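Local structure of BH0493 protein (Bacillus halodurans C-125, 2QEE) at residues Ser282-Gly285 with Val286-Leu289; Arg266-Pro269 with Ala270-Asp273; Glu83-Lys87 with Arg88-Ser92. The protein binds zinc and is probably a metal-dependent hydrolase of the amidohydrolase superfamily, with no substrate assigned. One frame throughout, in Å; residues are numbered along the deposited sequence.

In the fold
Contact 3 comes first along the chain. In it the end of helix 73-86 turns into the loop that leads to helix 93-104. Contact 2 follows, in the loop between strand 257-264 and strand 277-278, and closes a short 3-10 turn. Contact 1 is last, at the start of helix 284-292. The three lie in series and none nests in or crosses another. Contacts 2 and 3 have centres about 23 Å apart and both touch the third subunit; contact 1 meets the second. Contact 1 packs against strands 257-264 and 298-302, whereas contact 2 packs against helices 51-58 and 65-70.

Contact 1: Ser282-Gly285 with Val286-Leu289; sequences SMDG and VEHL
Glu287 N donates to Met283 O at 2.9 Å, and the bond is nearly straight, 174° at the hydrogen. His288 N reaches Asp284 O at 2.9 Å, and Leu289 N reaches Gly285 O at 3.0 Å. These i to i+4 bonds belong to the N-terminal part of helix 284-292.

The first amides of a helix have no carbonyl a turn earlier to bond to. Here the Ser282 hydroxyl accepts from Asp284 N, Ser282 OG to Asp284 N 3.0 Å, a side-chain cap at the turn that leads into the helix. Val286 N is served by water 1, which accepts from it and donates to Ser282 O. Val286 and Leu289 pack on strands 257-264 and 298-302, which probably belong to the barrel expected of an amidohydrolase, through Ile261, Met259 and Phe298, while Met283 lies against Glu310, Leu311 and Leu314 of helix 308-317. Leu289 CG also rests 3.3 Å from Gly285 O, the carbonyl its own amide uses.

Asp284 and Glu287 bring like charges together, Asp284 OD1 to Glu287 OE1 4.3 Å. Water 2 stands between them and donates to both, 2.8 Å to Asp284 OD1 and 2.7 Å to Glu287 OE1. Glu287 CG is anti to the backbone N (chi1 -176°) and its chain runs out extended, which carries the carboxylate to this water. Lys264 of the second subunit makes a salt bridge with Glu287 OE1 and a long, weak ion pair with Asp284 OD1, and its positive charge probably eases the repulsion. The other oxygen, Glu287 OE2, is held by a salt bridge to Arg291 one turn further along.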
ATOM      1  N   SER C 282     -10.733  -8.837   8.383  1.00 16.32           N
ATOM      2  CA  SER C 282     -10.991  -7.910   9.500  1.00 15.39           C
ATOM      3  C   SER C 282      -9.944  -8.162  10.597  1.00 16.12           C
ATOM      4  O   SER C 282      -9.562  -9.298  10.820  1.00 16.76           O
ATOM      5  CB  SER C 282     -12.370  -8.173  10.137  1.00 16.39           C
ATOM      6  OG  SER C 282     -12.535  -7.283  11.246  1.00 16.22           O
ATOM      7  N   MET C 283      -9.555  -7.095  11.299  1.00 14.02           N
ATOM      8  CA  MET C 283      -8.658  -7.267  12.455  1.00 14.73           C
ATOM      9  C   MET C 283      -9.468  -7.575  13.726  1.00 15.48           C
ATOM     10  O   MET C 283      -8.879  -7.898  14.742  1.00 16.19           O
ATOM     11  CB  MET C 283      -7.766  -6.042  12.707  1.00 16.33           C
ATOM     12  CG  MET C 283      -6.901  -5.644  11.466  1.00 17.04           C
ATOM     13  SD  MET C 283      -5.772  -6.977  10.973  1.00 17.14           S
ATOM     14  CE  MET C 283      -4.772  -7.086  12.461  1.00 18.43           C
ATOM     15  N   ASP C 284     -10.802  -7.511  13.652  1.00 17.18           N
ATOM     16  CA  ASP C 284     -11.603  -7.623  14.880  1.00 16.45           C
ATOM     17  C   ASP C 284     -11.349  -8.899  15.690  1.00 15.91           C
ATOM     18  O   ASP C 284     -11.290  -8.848  16.955  1.00 19.04           O
ATOM     19  CB  ASP C 284     -13.100  -7.529  14.527  1.00 15.49           C
ATOM     20  CG  ASP C 284     -13.550  -6.118  14.123  1.00 21.14           C
ATOM     21  OD1 ASP C 284     -12.707  -5.195  14.036  1.00 22.53           O
ATOM     22  OD2 ASP C 284     -14.771  -5.950  13.857  1.00 24.69           O
ATOM     23  N   GLY C 285     -11.251 -10.039  15.007  1.00 14.39           N
ATOM     24  CA  GLY C 285     -11.158 -11.331  15.734  1.00 16.65           C
ATOM     25  C   GLY C 285      -9.830 -11.398  16.441  1.00 16.91           C
ATOM     26  O   GLY C 285      -9.721 -11.959  17.558  1.00 16.09           O
ATOM     27  N   VAL C 286      -8.789 -10.944  15.740  1.00 16.48           N
ATOM     28  CA  VAL C 286      -7.417 -10.971  16.308  1.00 16.23           C
ATOM     29  C   VAL C 286      -7.349 -10.024  17.506  1.00 15.54           C
ATOM     30  O   VAL C 286      -6.799 -10.383  18.560  1.00 16.99           O
ATOM     31  CB  VAL C 286      -6.317 -10.571  15.281  1.00 14.62           C
ATOM     32  CG1 VAL C 286      -4.941 -10.690  15.942  1.00 17.65           C
ATOM     33  CG2 VAL C 286      -6.440 -11.446  13.989  1.00 19.04           C
ATOM     34  N   GLU C 287      -7.897  -8.816  17.337  1.00 13.93           N
ATOM     35  CA  GLU C 287      -8.013  -7.840  18.413  1.00 12.83           C
ATOM     36  C   GLU C 287      -8.709  -8.430  19.644  1.00 13.46           C
ATOM     37  O   GLU C 287      -8.222  -8.319  20.788  1.00 15.43           O
ATOM     38  CB  GLU C 287      -8.783  -6.610  17.882  1.00 15.65           C
ATOM     39  CG  GLU C 287      -8.864  -5.494  18.909  1.00 13.92           C
ATOM     40  CD  GLU C 287      -9.973  -4.511  18.590  1.00 23.05           C
ATOM     41  OE1 GLU C 287     -10.147  -4.184  17.394  1.00 18.56           O
ATOM     42  OE2 GLU C 287     -10.645  -4.031  19.525  1.00 20.32           O
ATOM     43  N   HIS C 288      -9.851  -9.052  19.407  1.00 15.18           N
ATOM     44  CA  HIS C 288     -10.602  -9.675  20.503  1.00 16.29           C
ATOM     45  C   HIS C 288      -9.786 -10.752  21.236  1.00 17.08           C
ATOM     46  O   HIS C 288      -9.695 -10.772  22.485  1.00 16.71           O
ATOM     47  CB  HIS C 288     -11.912 -10.261  19.938  1.00 19.19           C
ATOM     48  CG  HIS C 288     -12.725 -10.961  20.973  1.00 20.39           C
ATOM     49  ND1 HIS C 288     -13.824 -10.378  21.575  1.00 24.78           N
ATOM     50  CD2 HIS C 288     -12.551 -12.166  21.577  1.00 20.65           C
ATOM     51  CE1 HIS C 288     -14.296 -11.204  22.496  1.00 22.72           C
ATOM     52  NE2 HIS C 288     -13.569 -12.307  22.490  1.00 21.21           N
ATOM     53  N   LEU C 289      -9.166 -11.636  20.466  1.00 15.75           N
ATOM     54  CA  LEU C 289      -8.354 -12.710  21.023  1.00 16.52           C
ATOM     55  C   LEU C 289      -7.262 -12.114  21.902  1.00 17.45           C
ATOM     56  O   LEU C 289      -7.090 -12.541  23.034  1.00 16.47           O
ATOM     57  CB  LEU C 289      -7.779 -13.568  19.902  1.00 16.93           C
ATOM     58  CG  LEU C 289      -8.760 -14.609  19.301  1.00 17.06           C
ATOM     59  CD1 LEU C 289      -8.220 -15.222  18.000  1.00 17.12           C
ATOM     60  CD2 LEU C 289      -9.031 -15.736  20.350  1.00 16.74           C
TER
HETATM   61  O   HOH W   1      -9.769 -11.238  12.788  1.00 32.24           O
HETATM   62  O   HOH W   2     -10.206  -4.164  14.666  1.00 21.25           O

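Contact 2: Arg266-Pro269 with Ala270-Asp273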
ATOM      1  N   ARG C 266      -8.432 -22.972  -2.745  1.00 22.18           N
ATOM      2  CA  ARG C 266      -8.983 -23.659  -3.922  1.00 25.35           C
ATOM      3  C   ARG C 266      -9.889 -22.787  -4.797  1.00 23.07           C
ATOM      4  O   ARG C 266     -11.007 -23.215  -5.204  1.00 22.44           O
ATOM      5  CB  ARG C 266      -9.739 -24.919  -3.471  1.00 25.12           C
ATOM      6  CG  ARG C 266      -8.847 -25.946  -2.769  1.00 34.00           C
ATOM      7  CD  ARG C 266      -9.727 -27.098  -2.205  1.00 31.33           C
ATOM      8  NE  ARG C 266     -10.666 -26.612  -1.186  1.00 46.54           N
ATOM      9  CZ  ARG C 266     -10.382 -26.508   0.115  1.00 38.92           C
ATOM     10  NH1 ARG C 266      -9.188 -26.869   0.585  1.00 48.63           N
ATOM     11  NH2 ARG C 266     -11.302 -26.038   0.946  1.00 48.69           N
ATOM     12  N   VAL C 267      -9.430 -21.573  -5.108  1.00 20.90           N
ATOM     13  CA  VAL C 267     -10.173 -20.758  -6.097  1.00 19.55           C
ATOM     14  C   VAL C 267     -10.044 -21.336  -7.508  1.00 19.33           C
ATOM     15  O   VAL C 267     -10.895 -21.075  -8.361  1.00 20.76           O
ATOM     16  CB  VAL C 267      -9.845 -19.228  -6.072  1.00 20.43           C
ATOM     17  CG1 VAL C 267     -10.073 -18.686  -4.630  1.00 17.79           C
ATOM     18  CG2 VAL C 267      -8.494 -18.920  -6.699  1.00 22.61           C
ATOM     19  N   HIS C 268      -8.985 -22.116  -7.742  1.00 20.38           N
ATOM     20  CA  HIS C 268      -8.774 -22.809  -9.032  1.00 22.78           C
ATOM     21  C   HIS C 268      -8.392 -24.211  -8.579  1.00 22.90           C
ATOM     22  O   HIS C 268      -7.199 -24.505  -8.423  1.00 21.21           O
ATOM     23  CB  HIS C 268      -7.614 -22.155  -9.819  1.00 24.46           C
ATOM     24  CG  HIS C 268      -7.502 -22.558 -11.277  1.00 22.61           C
ATOM     25  ND1 HIS C 268      -8.015 -23.737 -11.796  1.00 28.29           N
ATOM     26  CD2 HIS C 268      -6.836 -21.970 -12.298  1.00 18.75           C
ATOM     27  CE1 HIS C 268      -7.732 -23.809 -13.090  1.00 24.25           C
ATOM     28  NE2 HIS C 268      -7.003 -22.755 -13.417  1.00 27.59           N
ATOM     29  N   PRO C 269      -9.391 -25.086  -8.320  1.00 24.17           N
ATOM     30  CA  PRO C 269      -9.082 -26.417  -7.750  1.00 24.98           C
ATOM     31  C   PRO C 269      -8.092 -27.249  -8.546  1.00 23.97           C
ATOM     32  O   PRO C 269      -7.276 -27.934  -7.923  1.00 25.01           O
ATOM     33  CB  PRO C 269     -10.452 -27.108  -7.717  1.00 26.80           C
ATOM     34  CG  PRO C 269     -11.432 -25.944  -7.534  1.00 25.93           C
ATOM     35  CD  PRO C 269     -10.846 -24.897  -8.491  1.00 27.03           C
ATOM     36  N   ALA C 270      -8.115 -27.152  -9.884  1.00 24.06           N
ATOM     37  CA  ALA C 270      -7.288 -28.032 -10.725  1.00 25.60           C
ATOM     38  C   ALA C 270      -5.802 -27.756 -10.492  1.00 25.72           C
ATOM     39  O   ALA C 270      -4.935 -28.631 -10.744  1.00 25.96           O
ATOM     40  CB  ALA C 270      -7.635 -27.874 -12.204  1.00 26.41           C
ATOM     41  N   LEU C 271      -5.511 -26.529 -10.023  1.00 24.57           N
ATOM     42  CA  LEU C 271      -4.118 -26.147  -9.717  1.00 24.32           C
ATOM     43  C   LEU C 271      -3.539 -26.740  -8.427  1.00 23.95           C
ATOM     44  O   LEU C 271      -2.361 -26.517  -8.148  1.00 22.93           O
ATOM     45  CB  LEU C 271      -3.939 -24.605  -9.696  1.00 23.52           C
ATOM     46  CG  LEU C 271      -3.887 -23.924 -11.058  1.00 28.29           C
ATOM     47  CD1 LEU C 271      -3.658 -22.373 -10.918  1.00 26.62           C
ATOM     48  CD2 LEU C 271      -2.798 -24.561 -11.947  1.00 26.81           C
ATOM     49  N   GLY C 272      -4.353 -27.462  -7.648  1.00 26.06           N
ATOM     50  CA  GLY C 272      -3.901 -28.067  -6.401  1.00 26.77           C
ATOM     51  C   GLY C 272      -3.380 -27.007  -5.454  1.00 27.34           C
ATOM     52  O   GLY C 272      -4.059 -25.992  -5.237  1.00 27.36           O
ATOM     53  N   ASP C 273      -2.177 -27.239  -4.915  1.00 28.06           N
ATOM     54  CA  ASP C 273      -1.519 -26.306  -3.999  1.00 28.39           C
ATOM     55  C   ASP C 273      -1.273 -24.913  -4.595  1.00 27.14           C
ATOM     56  O   ASP C 273      -1.160 -23.954  -3.843  1.00 27.25           O
ATOM     57  CB  ASP C 273      -0.195 -26.906  -3.490  1.00 31.06           C
ATOM     58  CG  ASP C 273      -0.402 -28.073  -2.521  1.00 41.46           C
ATOM     59  OD1 ASP C 273      -1.508 -28.194  -1.949  1.00 36.24           O
ATOM     60  OD2 ASP C 273       0.552 -28.856  -2.304  1.00 36.63           O
TER
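The His268 imidazole carries Leu271 over one face. Leu271 CG stands 3.9 Å from the centroid of the His268 ring and 16° off the ring normal, a CH-pi contact set slightly toward the rim. The pair is held in a 3-10 turn, in the loop between strand 257-264 and strand 277-278. Leu271 CD1 comes closer to a ring atom, 3.5 Å from His268 CD2. Toward the other end of the ring, Ala270 CB approaches His268 CE1 at 4.2 Å. The ring also meets Phe318 of the third subunit, the two planes about 10° apart.

Two i to i+3 bonds mark the turn. Leu271 N donates to His268 O at 3.1 Å, and this is the more bent of the two. Gly272 N donates to Pro269 O at 3.0 Å. The same tight turn brings Leu271 back to the ring three residues behind it. His268 CG is anti to the backbone N (chi1 -167°), which swings the imidazole to the side where Leu271 arrives. The backbone of Gly272 takes a positive phi, a conformation that suits a residue without a side chain.

Leu271 is buried. Met58 of helix 51-58 and Ile65 of helix 65-70 touch it, and Lys317 of the third subunit packs on it as well as on His268. Trp69 NE1 donates to Ala270 O, a second tie to helix 65-70. Leu271 CB rests 3.5 Å from His268 O, the oxygen that its own amide bonds.

Contact 3: Glu83-Lys87 with Arg88-Ser92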
ATOM      1  N   GLU C  83       9.989 -23.246 -20.164  1.00 18.40           N
ATOM      2  CA  GLU C  83       8.989 -22.187 -20.327  1.00 17.86           C
ATOM      3  C   GLU C  83       9.347 -20.934 -19.521  1.00 18.73           C
ATOM      4  O   GLU C  83       9.077 -19.843 -19.974  1.00 16.89           O
ATOM      5  CB  GLU C  83       7.613 -22.656 -19.852  1.00 18.21           C
ATOM      6  CG  GLU C  83       7.037 -23.846 -20.725  1.00 16.25           C
ATOM      7  CD  GLU C  83       6.323 -23.360 -21.993  1.00 30.18           C
ATOM      8  OE1 GLU C  83       6.306 -22.151 -22.271  1.00 25.49           O
ATOM      9  OE2 GLU C  83       5.716 -24.205 -22.713  1.00 29.18           O
ATOM     10  N   LEU C  84       9.933 -21.126 -18.340  1.00 18.94           N
ATOM     11  CA  LEU C  84      10.171 -19.951 -17.431  1.00 16.66           C
ATOM     12  C   LEU C  84      11.628 -19.503 -17.365  1.00 17.25           C
ATOM     13  O   LEU C  84      11.916 -18.421 -16.859  1.00 16.60           O
ATOM     14  CB  LEU C  84       9.747 -20.317 -16.026  1.00 16.26           C
ATOM     15  CG  LEU C  84       8.275 -20.616 -15.765  1.00 15.92           C
ATOM     16  CD1 LEU C  84       8.051 -20.793 -14.312  1.00 13.21           C
ATOM     17  CD2 LEU C  84       7.307 -19.556 -16.393  1.00 18.64           C
ATOM     18  N   PHE C  85      12.558 -20.335 -17.815  1.00 15.97           N
ATOM     19  CA  PHE C  85      13.958 -19.943 -17.807  1.00 16.17           C
ATOM     20  C   PHE C  85      14.548 -19.751 -19.205  1.00 16.50           C
ATOM     21  O   PHE C  85      15.439 -18.895 -19.406  1.00 14.87           O
ATOM     22  CB  PHE C  85      14.817 -20.955 -17.017  1.00 15.12           C
ATOM     23  CG  PHE C  85      14.455 -21.073 -15.566  1.00 15.49           C
ATOM     24  CD1 PHE C  85      15.345 -20.603 -14.602  1.00 13.26           C
ATOM     25  CD2 PHE C  85      13.251 -21.675 -15.157  1.00 13.36           C
ATOM     26  CE1 PHE C  85      15.042 -20.666 -13.228  1.00 12.52           C
ATOM     27  CE2 PHE C  85      12.931 -21.790 -13.821  1.00 13.31           C
ATOM     28  CZ  PHE C  85      13.850 -21.282 -12.838  1.00 12.83           C
ATOM     29  N   ILE C  86      14.162 -20.621 -20.154  1.00 16.80           N
ATOM     30  CA  ILE C  86      14.749 -20.544 -21.494  1.00 18.45           C
ATOM     31  C   ILE C  86      13.969 -19.616 -22.442  1.00 17.07           C
ATOM     32  O   ILE C  86      14.553 -18.768 -23.109  1.00 18.32           O
ATOM     33  CB  ILE C  86      14.935 -22.013 -22.111  1.00 16.38           C
ATOM     34  CG1 ILE C  86      15.741 -22.903 -21.165  1.00 17.58           C
ATOM     35  CG2 ILE C  86      15.573 -21.976 -23.476  1.00 20.40           C
ATOM     36  CD1 ILE C  86      17.139 -22.277 -20.735  1.00 20.76           C
ATOM     37  N   LYS C  87      12.642 -19.766 -22.514  1.00 16.88           N
ATOM     38  CA  LYS C  87      11.805 -19.003 -23.445  1.00 15.99           C
ATOM     39  C   LYS C  87      11.473 -17.597 -22.944  1.00 17.92           C
ATOM     40  O   LYS C  87      11.028 -16.774 -23.721  1.00 17.14           O
ATOM     41  CB  LYS C  87      10.459 -19.737 -23.648  1.00 16.17           C
ATOM     42  CG  LYS C  87      10.635 -21.077 -24.464  1.00 18.18           C
ATOM     43  CD  LYS C  87       9.238 -21.704 -24.532  1.00 25.75           C
ATOM     44  CE  LYS C  87       9.196 -22.905 -25.441  1.00 33.00           C
ATOM     45  NZ  LYS C  87       7.739 -23.159 -25.775  1.00 37.64           N
ATOM     46  N   ARG C  88      11.554 -17.385 -21.618  1.00 16.64           N
ATOM     47  CA  ARG C  88      11.559 -16.036 -21.051  1.00 17.62           C
ATOM     48  C   ARG C  88      12.649 -15.978 -19.967  1.00 16.81           C
ATOM     49  O   ARG C  88      13.052 -17.019 -19.430  1.00 17.47           O
ATOM     50  CB  ARG C  88      10.189 -15.625 -20.459  1.00 17.45           C
ATOM     51  CG  ARG C  88       9.025 -15.621 -21.429  1.00 18.66           C
ATOM     52  CD  ARG C  88       8.411 -17.047 -21.477  1.00 19.52           C
ATOM     53  NE  ARG C  88       7.562 -17.262 -22.676  1.00 18.01           N
ATOM     54  CZ  ARG C  88       6.982 -18.451 -22.928  1.00 17.98           C
ATOM     55  NH1 ARG C  88       7.206 -19.477 -22.110  1.00 18.57           N
ATOM     56  NH2 ARG C  88       6.201 -18.606 -24.008  1.00 22.52           N
ATOM     57  N   SER C  89      13.159 -14.782 -19.671  1.00 15.72           N
ATOM     58  CA  SER C  89      14.200 -14.710 -18.618  1.00 15.87           C
ATOM     59  C   SER C  89      13.585 -15.012 -17.263  1.00 14.83           C
ATOM     60  O   SER C  89      12.472 -14.571 -17.003  1.00 15.38           O
ATOM     61  CB  SER C  89      14.894 -13.327 -18.600  1.00 15.19           C
ATOM     62  OG  SER C  89      15.609 -13.147 -19.831  1.00 17.03           O
ATOM     63  N   PRO C  90      14.282 -15.792 -16.390  1.00 15.67           N
ATOM     64  CA  PRO C  90      13.776 -16.209 -15.102  1.00 13.74           C
ATOM     65  C   PRO C  90      13.845 -15.066 -14.075  1.00 14.29           C
ATOM     66  O   PRO C  90      14.474 -15.239 -13.027  1.00 15.62           O
ATOM     67  CB  PRO C  90      14.718 -17.336 -14.691  1.00 12.43           C
ATOM     68  CG  PRO C  90      16.008 -17.096 -15.368  1.00 14.66           C
ATOM     69  CD  PRO C  90      15.588 -16.432 -16.693  1.00 16.22           C
ATOM     70  N   VAL C  91      13.116 -13.981 -14.365  1.00 12.28           N
ATOM     71  CA  VAL C  91      13.173 -12.773 -13.488  1.00 13.84           C
ATOM     72  C   VAL C  91      12.250 -12.764 -12.286  1.00 15.24           C
ATOM     73  O   VAL C  91      12.467 -11.915 -11.369  1.00 14.44           O
ATOM     74  CB  VAL C  91      12.941 -11.453 -14.258  1.00 13.82           C
ATOM     75  CG1 VAL C  91      14.174 -11.150 -15.250  1.00 13.57           C
ATOM     76  CG2 VAL C  91      11.612 -11.509 -15.033  1.00 16.21           C
ATOM     77  N   SER C  92      11.204 -13.589 -12.270  1.00 13.01           N
ATOM     78  CA  SER C  92      10.320 -13.636 -11.074  1.00 12.94           C
ATOM     79  C   SER C  92      11.093 -14.044  -9.827  1.00 12.85           C
ATOM     80  O   SER C  92      12.171 -14.659  -9.916  1.00 13.85           O
ATOM     81  CB  SER C  92       9.124 -14.568 -11.256  1.00 15.38           C
ATOM     82  OG  SER C  92       9.562 -15.915 -11.113  1.00 14.87           O
TER
HETATM   83  O   HOH W   3       5.206 -21.283 -24.502  1.00 27.75           O
HETATM   84  O   HOH W   4      10.264 -16.244 -16.830  1.00 16.50           O
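Arg88 folds back over the end of helix 73-86 and grips Glu83. Arg88 CB lies against the preceding peptide, 3.4 Å from Lys87 C, and Arg88 CG is 3.3 Å from Lys87 O. The chain bends at chi2 (87°), and this turns Arg88 CD back to 3.2 Å from Glu83 O. NE passes near Lys87 O and Lys87 CB. CZ follows, and Lys87 CB lies over one face of the guanidinium, which also makes a cation-pi contact with Trp60. NH1 then makes two bonds to one residue. Arg88 NH1 donates to Glu83 O at 2.9 Å, in the carbonyl plane on a lone pair. Arg88 NH1 also donates to Glu83 OE1 at 2.8 Å, in a salt bridge. Both oxygens lie close to the guanidinium plane, and the carboxylate is only 8° from coplanar with it. NH2 ends on water 3, which in turn donates to Glu83 OE1.

Lys87 NZ adds a long salt bridge to Glu83 OE2, completing a three-residue charge network. Glu83 OE2 also bonds Thr61 OG1. With an alanine at Arg88, Glu83 O would probably lose this donor and Glu83 OE1 its charged mate. Arg88 N is buried with no partner in the model.

Further on, Pro90 is the centre of an inverse gamma turn. Its ring crosses the Phe85 side chain at about a right angle, Pro90 CB to Phe85 CD1 3.3 Å, and Trp391 of the third subunit packs on it. Water 4 joins Leu84 O to Ser89 O.

The end of helix 73-86 and the loop after it sit between helices 51-58 and 93-104. Leu84 meets Leu53 and Glu56 of helix 51-58. Phe85 and Pro90 meet Cys95 of helix 93-104, whose N-cap is Ser92.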